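Local coordinates for extracellular solute-binding protein, family 1 (Bifidobacterium longum subsp. infantis, PDB 6FTH), which probably binds human milk oligosaccharides outside the cell and delivers them to an ABC transporter for uptake, at residues K82-A94 and E337-N349. Numbering follows the deposited sequence.
Sequences KIADVSLHAFFPA and EADRFSLSSHAAN
Ser87 and Ser342 form the hydrogen-bonded antiparallel pair that joins strand 86-88 to strand 339-343, an outer strand of a mixed sheet in one lobe of this solute-binding protein fold. Ser87 N to Ser342 O and Ser342 N to Ser87 O are both 3.0 Å hydrogen bonds; Ser344 N to Asp85 O, 2.8 Å, continues the pairing.

On the face carrying Val86 and Leu343, these two and Phe341 pack against helix 350-360: Val86 CG1 meets Phe341 CE2 at 3.4 Å. Leu88 CD2 touches the same ring at CD2. CG of Phe341, anti to the backbone N (chi1 -174°), directs the ring along this face.

Polar contacts gather just past the end of strand 86-88. His89 ND1 donates to the syn side of Asp339 OD2 at 2.7 Å, with ring and carboxylate nearly perpendicular, while NE2 bonds Glu67. Arg340 NE bridges to Asp339 OD1 from above the carboxylate plane; its NH1 binds the carbonyls of Asp407 and Phe409. With an alanine in place of this aspartate, His89 ND1 and Arg340 NE would probably lose the carboxylate they share. Asp339 CB sits 3.5 Å above the centroid of the Phe92 ring, a CH-pi contact only 3° off the normal.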
loop_
_atom_site.group_PDB
_atom_site.type_symbol
_atom_site.label_atom_id
_atom_site.label_comp_id
_atom_site.label_asym_id
_atom_site.label_seq_id
_atom_site.Cartn_x
_atom_site.Cartn_y
_atom_site.Cartn_z
ATOM N N LYS A 82 -22.546 -10.370 -14.632
ATOM C CA LYS A 82 -23.484 -10.500 -13.512
ATOM C C LYS A 82 -23.001 -9.627 -12.360
ATOM O O LYS A 82 -22.400 -10.085 -11.387
ATOM C CB LYS A 82 -23.669 -11.955 -13.094
ATOM C CG LYS A 82 -22.422 -12.699 -12.613
ATOM C CD LYS A 82 -22.829 -14.049 -11.983
ATOM C CE LYS A 82 -21.627 -14.877 -11.538
ATOM N NZ LYS A 82 -20.805 -15.382 -12.679
ATOM N N ILE A 83 -23.290 -8.340 -12.462
ATOM C CA ILE A 83 -22.803 -7.380 -11.477
ATOM C C ILE A 83 -23.970 -6.813 -10.682
ATOM O O ILE A 83 -25.071 -6.612 -11.209
ATOM C CB ILE A 83 -21.924 -6.281 -12.106
ATOM C CG1 ILE A 83 -22.737 -5.357 -12.991
ATOM C CG2 ILE A 83 -20.771 -6.915 -12.925
ATOM C CD1 ILE A 83 -21.957 -4.116 -13.387
ATOM N N ALA A 84 -23.723 -6.575 -9.398
ATOM C CA ALA A 84 -24.714 -5.936 -8.550
ATOM C C ALA A 84 -24.911 -4.487 -8.985
ATOM O O ALA A 84 -24.077 -3.901 -9.686
ATOM C CB ALA A 84 -24.251 -5.961 -7.099
ATOM N N ASP A 85 -26.039 -3.903 -8.575
ATOM C CA ASP A 85 -26.286 -2.500 -8.890
ATOM C C ASP A 85 -25.118 -1.638 -8.427
ATOM O O ASP A 85 -24.625 -0.774 -9.166
ATOM C CB ASP A 85 -27.569 -2.020 -8.212
ATOM C CG ASP A 85 -28.809 -2.751 -8.700
ATOM O OD1 ASP A 85 -28.796 -3.299 -9.831
ATOM O OD2 ASP A 85 -29.799 -2.757 -7.936
ATOM N N VAL A 86 -24.682 -1.858 -7.193
ATOM C CA VAL A 86 -23.556 -1.153 -6.592
ATOM C C VAL A 86 -22.580 -2.194 -6.070
ATOM O O VAL A 86 -22.992 -3.182 -5.454
ATOM C CB VAL A 86 -24.034 -0.277 -5.421
ATOM C CG1 VAL A 86 -22.847 0.275 -4.652
ATOM C CG2 VAL A 86 -24.925 0.854 -5.924
ATOM N N SER A 87 -21.289 -1.984 -6.319
ATOM C CA SER A 87 -20.259 -2.844 -5.769
ATOM C C SER A 87 -19.207 -1.996 -5.065
ATOM O O SER A 87 -18.734 -0.991 -5.617
ATOM C CB SER A 87 -19.626 -3.698 -6.864
ATOM O OG SER A 87 -20.626 -4.356 -7.630
ATOM N N LEU A 88 -18.832 -2.424 -3.863
ATOM C CA LEU A 88 -17.868 -1.731 -3.017
ATOM C C LEU A 88 -16.620 -2.596 -2.834
ATOM O O LEU A 88 -16.727 -3.770 -2.444
ATOM C CB LEU A 88 -18.470 -1.440 -1.643
ATOM C CG LEU A 88 -19.834 -0.736 -1.595
ATOM C CD1 LEU A 88 -20.180 -0.447 -0.130
ATOM C CD2 LEU A 88 -19.915 0.557 -2.466
ATOM N N HIS A 89 -15.433 -2.019 -3.080
ATOM C CA HIS A 89 -14.160 -2.725 -2.875
ATOM C C HIS A 89 -14.037 -3.904 -3.846
ATOM O O HIS A 89 -13.423 -4.934 -3.536
ATOM C CB HIS A 89 -13.975 -3.144 -1.402
ATOM C CG HIS A 89 -12.654 -3.806 -1.078
ATOM N ND1 HIS A 89 -11.479 -3.531 -1.748
ATOM C CD2 HIS A 89 -12.335 -4.728 -0.137
ATOM C CE1 HIS A 89 -10.499 -4.261 -1.242
ATOM N NE2 HIS A 89 -10.991 -4.998 -0.267
ATOM N N ALA A 90 -14.623 -3.738 -5.030
ATOM C CA ALA A 90 -14.725 -4.817 -6.000
ATOM C C ALA A 90 -13.968 -4.546 -7.288
ATOM O O ALA A 90 -13.210 -5.421 -7.743
ATOM C CB ALA A 90 -16.208 -5.083 -6.296
ATOM N N PHE A 91 -14.158 -3.374 -7.895
ATOM C CA PHE A 91 -13.660 -3.076 -9.235
ATOM C C PHE A 91 -12.731 -1.869 -9.246
ATOM O O PHE A 91 -13.075 -0.788 -8.748
ATOM C CB PHE A 91 -14.818 -2.842 -10.202
ATOM C CG PHE A 91 -15.757 -4.009 -10.287
ATOM C CD1 PHE A 91 -15.331 -5.206 -10.823
ATOM C CD2 PHE A 91 -17.062 -3.903 -9.863
ATOM C CE1 PHE A 91 -16.189 -6.295 -10.875
ATOM C CE2 PHE A 91 -17.923 -4.982 -9.928
ATOM C CZ PHE A 91 -17.482 -6.176 -10.452
ATOM N N PHE A 92 -11.556 -2.065 -9.819
ATOM C CA PHE A 92 -10.616 -0.987 -10.035
ATOM C C PHE A 92 -10.884 -0.336 -11.377
ATOM O O PHE A 92 -11.539 -0.925 -12.251
ATOM C CB PHE A 92 -9.196 -1.537 -10.036
ATOM C CG PHE A 92 -8.698 -1.906 -8.688
ATOM C CD1 PHE A 92 -8.938 -3.165 -8.167
ATOM C CD2 PHE A 92 -8.007 -0.988 -7.913
ATOM C CE1 PHE A 92 -8.489 -3.499 -6.900
ATOM C CE2 PHE A 92 -7.556 -1.328 -6.639
ATOM C CZ PHE A 92 -7.802 -2.573 -6.140
ATOM N N PRO A 93 -10.371 0.877 -11.587
ATOM C CA PRO A 93 -10.544 1.509 -12.897
ATOM C C PRO A 93 -10.090 0.622 -14.041
ATOM O O PRO A 93 -10.771 0.563 -15.068
ATOM C CB PRO A 93 -9.695 2.779 -12.773
ATOM C CG PRO A 93 -9.788 3.133 -11.293
ATOM C CD PRO A 93 -9.779 1.792 -10.593
ATOM N N ALA A 94 -8.971 -0.085 -13.877
ATOM C CA ALA A 94 -8.493 -0.963 -14.947
ATOM C C ALA A 94 -9.522 -2.038 -15.291
ATOM O O ALA A 94 -9.653 -2.424 -16.457
ATOM C CB ALA A 94 -7.168 -1.608 -14.540
ATOM N N GLU A 337 -7.533 4.601 -1.949
ATOM C CA GLU A 337 -7.767 3.340 -2.636
ATOM C C GLU A 337 -8.716 3.618 -3.791
ATOM O O GLU A 337 -9.567 4.504 -3.712
ATOM C CB GLU A 337 -8.361 2.281 -1.681
ATOM C CG GLU A 337 -7.437 1.902 -0.521
ATOM C CD GLU A 337 -6.206 1.105 -0.973
ATOM O OE1 GLU A 337 -6.248 0.441 -2.035
ATOM O OE2 GLU A 337 -5.192 1.151 -0.250
ATOM N N ALA A 338 -8.565 2.857 -4.878
ATOM C CA ALA A 338 -9.186 3.213 -6.151
ATOM C C ALA A 338 -10.397 2.372 -6.540
ATOM O O ALA A 338 -10.926 2.569 -7.636
ATOM C CB ALA A 338 -8.151 3.099 -7.262
ATOM N N ASP A 339 -10.858 1.465 -5.681
ATOM C CA ASP A 339 -11.838 0.453 -6.059
ATOM C C ASP A 339 -13.092 0.496 -5.191
ATOM O O ASP A 339 -13.658 -0.542 -4.861
ATOM C CB ASP A 339 -11.216 -0.939 -5.965
ATOM C CG ASP A 339 -10.896 -1.352 -4.543
ATOM O OD1 ASP A 339 -10.522 -0.498 -3.709
ATOM O OD2 ASP A 339 -11.004 -2.549 -4.233
ATOM N N ARG A 340 -13.577 1.670 -4.826
ATOM C CA ARG A 340 -14.481 1.741 -3.682
ATOM C C ARG A 340 -15.955 2.006 -3.994
ATOM O O ARG A 340 -16.781 1.962 -3.077
ATOM C CB ARG A 340 -13.896 2.691 -2.638
ATOM C CG ARG A 340 -12.533 2.209 -2.149
ATOM C CD ARG A 340 -12.680 0.919 -1.346
ATOM N NE ARG A 340 -11.437 0.202 -1.080
ATOM C CZ ARG A 340 -10.712 0.340 0.022
ATOM N NH1 ARG A 340 -11.034 1.232 0.968
ATOM N NH2 ARG A 340 -9.617 -0.411 0.177
ATOM N N PHE A 341 -16.327 2.248 -5.242
ATOM C CA PHE A 341 -17.744 2.319 -5.597
ATOM C C PHE A 341 -17.905 2.259 -7.101
ATOM O O PHE A 341 -17.360 3.110 -7.816
ATOM C CB PHE A 341 -18.362 3.635 -5.093
ATOM C CG PHE A 341 -19.859 3.736 -5.299
ATOM C CD1 PHE A 341 -20.394 4.059 -6.542
ATOM C CD2 PHE A 341 -20.732 3.520 -4.240
ATOM C CE1 PHE A 341 -21.771 4.152 -6.729
ATOM C CE2 PHE A 341 -22.113 3.602 -4.425
ATOM C CZ PHE A 341 -22.625 3.902 -5.677
ATOM N N SER A 342 -18.662 1.288 -7.605
ATOM C CA SER A 342 -19.005 1.259 -9.018
ATOM C C SER A 342 -20.481 0.917 -9.162
ATOM O O SER A 342 -21.014 0.131 -8.376
ATOM C CB SER A 342 -18.164 0.237 -9.801
ATOM O OG SER A 342 -16.788 0.608 -9.878
ATOM N N LEU A 343 -21.125 1.542 -10.140
ATOM C CA LEU A 343 -22.561 1.425 -10.387
ATOM C C LEU A 343 -22.766 0.697 -11.706
ATOM O O LEU A 343 -22.179 1.076 -12.720
ATOM C CB LEU A 343 -23.184 2.819 -10.495
ATOM C CG LEU A 343 -24.673 2.973 -10.824
ATOM C CD1 LEU A 343 -25.552 2.240 -9.826
ATOM C CD2 LEU A 343 -25.043 4.448 -10.871
ATOM N N SER A 344 -23.608 -0.327 -11.699
ATOM C CA SER A 344 -23.923 -1.030 -12.934
ATOM C C SER A 344 -24.639 -0.095 -13.898
ATOM O O SER A 344 -25.552 0.642 -13.514
ATOM C CB SER A 344 -24.842 -2.218 -12.645
ATOM O OG SER A 344 -25.366 -2.730 -13.858
ATOM N N SER A 345 -24.232 -0.142 -15.168
ATOM C CA SER A 345 -24.907 0.648 -16.186
ATOM C C SER A 345 -26.346 0.203 -16.376
ATOM O O SER A 345 -27.140 0.945 -16.965
ATOM C CB SER A 345 -24.168 0.515 -17.511
ATOM O OG SER A 345 -24.165 -0.837 -17.910
ATOM N N HIS A 346 -26.705 -0.981 -15.883
ATOM C CA HIS A 346 -28.060 -1.486 -16.025
ATOM C C HIS A 346 -28.795 -1.552 -14.690
ATOM O O HIS A 346 -29.847 -2.187 -14.594
ATOM C CB HIS A 346 -28.018 -2.828 -16.754
ATOM C CG HIS A 346 -27.243 -2.755 -18.037
ATOM N ND1 HIS A 346 -26.144 -3.544 -18.298
ATOM C CD2 HIS A 346 -27.372 -1.927 -19.101
ATOM C CE1 HIS A 346 -25.654 -3.232 -19.488
ATOM N NE2 HIS A 346 -26.380 -2.251 -19.993
ATOM N N ALA A 347 -28.278 -0.881 -13.663
ATOM C CA ALA A 347 -28.995 -0.814 -12.398
ATOM C C ALA A 347 -30.358 -0.164 -12.597
ATOM O O ALA A 347 -30.490 0.854 -13.277
ATOM C CB ALA A 347 -28.197 -0.015 -11.376
ATOM N N ALA A 348 -31.376 -0.758 -11.977
ATOM C CA ALA A 348 -32.744 -0.282 -12.162
ATOM C C ALA A 348 -32.950 1.109 -11.576
ATOM O O ALA A 348 -33.574 1.968 -12.209
ATOM C CB ALA A 348 -33.710 -1.269 -11.515
ATOM N N ASN A 349 -32.438 1.356 -10.379
ATOM C CA ASN A 349 -32.742 2.571 -9.624
ATOM C C ASN A 349 -31.451 3.371 -9.411
ATOM O O ASN A 349 -30.902 3.417 -8.296
ATOM C CB ASN A 349 -33.402 2.183 -8.311
ATOM C CG ASN A 349 -34.680 1.382 -8.519
ATOM O OD1 ASN A 349 -35.595 1.830 -9.212
ATOM N ND2 ASN A 349 -34.737 0.188 -7.939
HETATM O O HOH W 1 -21.635 -2.616 -9.442
HETATM O O HOH W 2 -31.271 -3.082 -10.824
HETATM O O HOH W 3 -31.321 -0.524 -8.468
HETATM O O HOH W 4 -16.135 -1.547 -6.346
HETATM O O HOH W 5 -11.053 -5.212 -4.813
HETATM O O HOH W 6 -15.131 0.676 -7.657
#